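PDB 4H6X: thiazoline oxidase/subtilisin-like protease from Prochloron didemni, which probably cleaves and macrocyclises patellamide precursor peptides, as a subtilisin-like member of the transamidating proteases of cyanobactin maturation. Local coordinates for residues E256-Q261 and P267-G272; C111-T116 and A276-T281. All coordinates share one frame; numbering follows the deposited sequence.

Interaction 1 of 2, residues E256-Q261 and P267-G272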
loop_
_atom_site.group_PDB
_atom_site.type_symbol
_atom_site.label_atom_id
_atom_site.label_comp_id
_atom_site.label_asym_id
_atom_site.label_seq_id
_atom_site.Cartn_x
_atom_site.Cartn_y
_atom_site.Cartn_z
ATOM N N GLU A 256 2.378 6.562 -12.338
ATOM C CA GLU A 256 1.295 6.051 -13.192
ATOM C C GLU A 256 0.835 4.664 -12.758
ATOM O O GLU A 256 0.706 3.733 -13.569
ATOM C CB GLU A 256 1.702 6.060 -14.669
ATOM C CG GLU A 256 1.866 7.453 -15.257
ATOM C CD GLU A 256 0.533 8.110 -15.533
ATOM O OE1 GLU A 256 -0.320 7.462 -16.180
ATOM O OE2 GLU A 256 0.332 9.269 -15.103
ATOM N N ILE A 257 0.590 4.548 -11.458
ATOM C CA ILE A 257 0.064 3.338 -10.869
ATOM C C ILE A 257 -1.458 3.402 -10.965
ATOM O O ILE A 257 -2.063 4.426 -10.636
ATOM C CB ILE A 257 0.526 3.201 -9.393
ATOM C CG1 ILE A 257 2.064 3.271 -9.280
ATOM C CG2 ILE A 257 -0.085 1.959 -8.738
ATOM C CD1 ILE A 257 2.830 2.291 -10.159
ATOM N N LEU A 258 -2.051 2.304 -11.432
ATOM C CA LEU A 258 -3.491 2.164 -11.622
ATOM C C LEU A 258 -4.178 1.735 -10.333
ATOM O O LEU A 258 -3.812 0.726 -9.728
ATOM C CB LEU A 258 -3.782 1.109 -12.702
ATOM C CG LEU A 258 -5.252 0.950 -13.120
ATOM C CD1 LEU A 258 -5.704 2.168 -13.919
ATOM C CD2 LEU A 258 -5.486 -0.337 -13.910
ATOM N N GLY A 259 -5.199 2.485 -9.932
ATOM C CA GLY A 259 -5.997 2.099 -8.796
ATOM C C GLY A 259 -7.371 2.736 -8.818
ATOM O O GLY A 259 -7.687 3.563 -9.698
ATOM N N ALA A 260 -8.173 2.369 -7.829
ATOM C CA ALA A 260 -9.556 2.841 -7.724
ATOM C C ALA A 260 -9.696 4.239 -7.112
ATOM O O ALA A 260 -8.823 4.699 -6.356
ATOM C CB ALA A 260 -10.382 1.838 -6.944
ATOM N N GLN A 261 -10.809 4.897 -7.439
ATOM C CA GLN A 261 -11.194 6.168 -6.854
ATOM C C GLN A 261 -12.662 6.050 -6.406
ATOM O O GLN A 261 -13.434 5.302 -7.019
ATOM C CB GLN A 261 -10.969 7.330 -7.839
ATOM C CG GLN A 261 -11.877 7.319 -9.067
ATOM C CD GLN A 261 -11.375 8.165 -10.221
ATOM O OE1 GLN A 261 -11.433 7.736 -11.374
ATOM N NE2 GLN A 261 -10.906 9.363 -9.933
ATOM N N PRO A 267 -11.002 3.427 -13.040
ATOM C CA PRO A 267 -9.759 3.604 -12.284
ATOM C C PRO A 267 -8.974 4.828 -12.736
ATOM O O PRO A 267 -9.343 5.468 -13.717
ATOM C CB PRO A 267 -8.987 2.315 -12.573
ATOM C CG PRO A 267 -9.509 1.836 -13.886
ATOM C CD PRO A 267 -10.946 2.264 -13.949
ATOM N N VAL A 268 -7.908 5.158 -12.013
ATOM C CA VAL A 268 -7.092 6.327 -12.327
ATOM C C VAL A 268 -5.631 6.025 -12.008
ATOM O O VAL A 268 -5.336 5.296 -11.062
ATOM C CB VAL A 268 -7.587 7.604 -11.586
ATOM C CG1 VAL A 268 -7.489 7.468 -10.061
ATOM C CG2 VAL A 268 -6.847 8.841 -12.068
ATOM N N ARG A 269 -4.726 6.574 -12.810
ATOM C CA ARG A 269 -3.299 6.419 -12.570
ATOM C C ARG A 269 -2.729 7.621 -11.823
ATOM O O ARG A 269 -2.915 8.772 -12.221
ATOM C CB ARG A 269 -2.556 6.157 -13.883
ATOM C CG ARG A 269 -2.977 4.846 -14.535
ATOM C CD ARG A 269 -2.065 4.429 -15.683
ATOM N NE ARG A 269 -2.524 3.167 -16.262
ATOM C CZ ARG A 269 -2.003 1.971 -15.997
ATOM N NH1 ARG A 269 -0.972 1.844 -15.159
ATOM N NH2 ARG A 269 -2.521 0.901 -16.568
ATOM N N LEU A 270 -2.048 7.341 -10.717
ATOM C CA LEU A 270 -1.505 8.380 -9.857
ATOM C C LEU A 270 -0.023 8.132 -9.637
ATOM O O LEU A 270 0.463 7.028 -9.858
ATOM C CB LEU A 270 -2.252 8.428 -8.507
ATOM C CG LEU A 270 -3.768 8.670 -8.536
ATOM C CD1 LEU A 270 -4.332 8.644 -7.122
ATOM C CD2 LEU A 270 -4.052 10.018 -9.193
ATOM N N THR A 271 0.674 9.166 -9.174
ATOM C CA THR A 271 2.121 9.156 -9.047
ATOM C C THR A 271 2.514 9.694 -7.664
ATOM O O THR A 271 1.944 10.678 -7.205
ATOM C CB THR A 271 2.757 9.969 -10.205
ATOM O OG1 THR A 271 2.493 9.291 -11.436
ATOM C CG2 THR A 271 4.279 10.107 -10.053
ATOM N N GLY A 272 3.459 9.030 -6.994
ATOM C CA GLY A 272 3.959 9.474 -5.677
ATOM C C GLY A 272 4.617 8.319 -4.936
ATOM O O GLY A 272 4.416 7.162 -5.305
#

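Interaction 2 of 2, residues C111-T116 and A276-T281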
loop_
_atom_site.group_PDB
_atom_site.type_symbol
_atom_site.label_atom_id
_atom_site.label_comp_id
_atom_site.label_asym_id
_atom_site.label_seq_id
_atom_site.Cartn_x
_atom_site.Cartn_y
_atom_site.Cartn_z
ATOM N N CYS A 111 -8.764 4.510 -1.221
ATOM C CA CYS A 111 -9.355 3.650 -2.268
ATOM C C CYS A 111 -8.280 3.125 -3.189
ATOM O O CYS A 111 -8.294 1.957 -3.562
ATOM C CB CYS A 111 -10.381 4.386 -3.129
ATOM S SG CYS A 111 -11.925 4.797 -2.299
ATOM N N HIS A 112 -7.386 4.024 -3.581
ATOM C CA HIS A 112 -6.326 3.716 -4.513
ATOM C C HIS A 112 -5.367 2.689 -3.901
ATOM O O HIS A 112 -5.122 1.634 -4.488
ATOM C CB HIS A 112 -5.563 4.990 -4.882
ATOM C CG HIS A 112 -4.884 4.918 -6.209
ATOM N ND1 HIS A 112 -3.644 4.346 -6.379
ATOM C CD2 HIS A 112 -5.281 5.335 -7.440
ATOM C CE1 HIS A 112 -3.296 4.421 -7.653
ATOM N NE2 HIS A 112 -4.270 5.020 -8.318
ATOM N N VAL A 113 -4.823 3.027 -2.736
ATOM C CA VAL A 113 -3.866 2.164 -2.021
ATOM C C VAL A 113 -4.460 0.779 -1.773
ATOM O O VAL A 113 -3.827 -0.210 -2.067
ATOM C CB VAL A 113 -3.406 2.839 -0.700
ATOM C CG1 VAL A 113 -2.829 1.831 0.290
ATOM C CG2 VAL A 113 -2.386 3.912 -1.019
ATOM N N THR A 114 -5.696 0.719 -1.284
ATOM C CA THR A 114 -6.318 -0.562 -0.951
ATOM C C THR A 114 -6.524 -1.427 -2.202
ATOM O O THR A 114 -6.256 -2.632 -2.177
ATOM C CB THR A 114 -7.636 -0.358 -0.177
ATOM O OG1 THR A 114 -7.380 0.450 0.986
ATOM C CG2 THR A 114 -8.223 -1.680 0.256
ATOM N N SER A 115 -6.981 -0.804 -3.288
ATOM C CA SER A 115 -7.156 -1.517 -4.563
ATOM C C SER A 115 -5.821 -2.034 -5.124
ATOM O O SER A 115 -5.762 -3.128 -5.702
ATOM C CB SER A 115 -7.890 -0.631 -5.589
ATOM O OG SER A 115 -7.055 0.429 -6.065
ATOM N N THR A 116 -4.754 -1.257 -4.942
ATOM C CA THR A 116 -3.405 -1.675 -5.382
ATOM C C THR A 116 -2.944 -2.950 -4.673
ATOM O O THR A 116 -2.250 -3.799 -5.249
ATOM C CB THR A 116 -2.378 -0.539 -5.168
ATOM O OG1 THR A 116 -2.701 0.538 -6.059
ATOM C CG2 THR A 116 -0.940 -1.003 -5.453
ATOM N N ALA A 276 3.986 3.977 -4.568
ATOM C CA ALA A 276 4.980 2.902 -4.598
ATOM C C ALA A 276 4.927 2.011 -3.350
ATOM O O ALA A 276 5.116 0.812 -3.456
ATOM C CB ALA A 276 6.380 3.480 -4.785
ATOM N N ALA A 277 4.677 2.594 -2.177
ATOM C CA ALA A 277 4.584 1.806 -0.911
ATOM C C ALA A 277 3.600 0.631 -0.945
ATOM O O ALA A 277 3.964 -0.460 -0.528
ATOM C CB ALA A 277 4.301 2.719 0.293
ATOM N N PRO A 278 2.354 0.835 -1.443
ATOM C CA PRO A 278 1.443 -0.316 -1.468
ATOM C C PRO A 278 1.916 -1.451 -2.362
ATOM O O PRO A 278 1.583 -2.608 -2.092
ATOM C CB PRO A 278 0.115 0.248 -2.008
ATOM C CG PRO A 278 0.372 1.650 -2.412
ATOM C CD PRO A 278 1.685 2.090 -1.829
ATOM N N VAL A 279 2.660 -1.134 -3.421
ATOM C CA VAL A 279 3.232 -2.183 -4.274
ATOM C C VAL A 279 4.130 -3.091 -3.389
ATOM O O VAL A 279 4.040 -4.312 -3.448
ATOM C CB VAL A 279 3.999 -1.589 -5.489
ATOM C CG1 VAL A 279 4.655 -2.688 -6.311
ATOM C CG2 VAL A 279 3.068 -0.777 -6.396
ATOM N N MET A 280 4.957 -2.479 -2.538
ATOM C CA MET A 280 5.886 -3.222 -1.665
ATOM C C MET A 280 5.166 -3.947 -0.540
ATOM O O MET A 280 5.576 -5.034 -0.137
ATOM C CB MET A 280 6.970 -2.292 -1.100
ATOM C CG MET A 280 7.971 -1.808 -2.142
ATOM S SD MET A 280 8.780 -3.174 -3.028
ATOM C CE MET A 280 7.768 -3.230 -4.493
ATOM N N THR A 281 4.085 -3.348 -0.039
ATOM C CA THR A 281 3.242 -4.023 0.918
ATOM C C THR A 281 2.656 -5.301 0.288
ATOM O O THR A 281 2.648 -6.362 0.913
ATOM C CB THR A 281 2.136 -3.079 1.455
ATOM O OG1 THR A 281 2.726 -2.123 2.353
ATOM C CG2 THR A 281 1.065 -3.855 2.195
#

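Interaction 1 of 2, residues E256-Q261 and P267-G272
A two-stranded antiparallel beta hairpin just ahead of helix 273-293 in this subtilase domain pairs strand 257-259 with strand 268-270, and a G1 beta bulge marks one end, where E256 and I257 both face L270. I257 and L270 form a hydrogen-bonded pair, I257 N to L270 O at 3.0 Å and L270 N back to I257 O, and G259 and V268 repeat the pattern. Between them L258 and R269 are a non-hydrogen-bonded pair with CA atoms 4.4 Å apart. At the bulge E256 N donates to T271 OG1 over 2.9 Å, one bond more beyond the I257-L270 pair, at the end of the hairpin away from the turn.

L258 and R269 rise from the same face. L258 reaches along the strand (chi1 -174°, CG opposite its backbone N), bringing CD1 to 3.6 Å from P267 CB, while its CB sits over the centre of the R269 guanidinium. R269, extended from CG to NE, turns the edge of that group to the bulge: NH1 donates to E256 O at 3.0 Å, and the oxygen lies almost exactly in the guanidinium plane. NH2 forms a salt bridge to D12, which ties the hairpin to the N-terminal region. A leucine in place of R269 would probably leave E256 O without this donor and D12 without its charged mate. On the other face I257 and L270 meet M275 of helix 273-293. The E256 side chain crosses that of R269 at about a right angle and meets its aliphatic part, OE1 lying 3.5 Å from both R269 CB and R269 CD, while the charged atoms stay apart, E256 OE1 to R269 NE 4.8 Å.

Interaction 2 of 2, residues C111-T116 and A276-T281
Segments 111-116 and 276-281, parts of helices 101-118 and 273-293, run in roughly the same direction, 29° apart, with their axes 9.0 Å from each other at closest approach. V113 and P278 mark the nearest point of the backbones, where the CA atoms are 5.9 Å apart. P278 also kinks its own helix, since a proline nitrogen has no hydrogen to give to the turn before.

The pyrrolidine ring of P278 puts CB and CG against V113 and T116, one turn apart on the other helix. V113 CG2, anti to the carbonyl carbon of its own residue, meets P278 CG at 3.8 Å, the two side chains crossing at about a right angle. T116 turns its methyl across the interface: CG2 touches P278 CB at 3.8 Å and approaches V279 CG2 at 4.1 Å. In subtilases these two helices pack beside the central parallel sheet and are those of the catalytic histidine and serine; here H109 and S274, with D39, have the geometry of a Ser-His-Asp triad and probably fill those roles. V113 touches D39, and both V113 and P278 lean on H172 of strand 170-173.

No hydrogen bond joins the two segments, so the contact rests on carbon packing. Within segment 111-116, H112 O accepts the backbone N of T116 and also S115 OG, the latter at 2.8 Å.

Overall arrangement
Interaction 1 is nested inside the long loop closed by interaction 2: helix 101-118 comes first, then the hairpin of strands 257-259 and 268-270, and then helix 273-293, which begins shortly after the second strand. Their centres are about 10 Å apart, and the two sites touch. H112 NE2 probably donates to V268 O and A260 N probably to S115 OG, which fastens the hairpin to the helix that interaction 2 packs against its neighbour. Interaction 2 lies near the centre of the chain, beside the parallel sheet, and the hairpin is further out. Both lie close to the probable triad of D39, H109 and S274: V113 touches D39, and L270 lies near without touching.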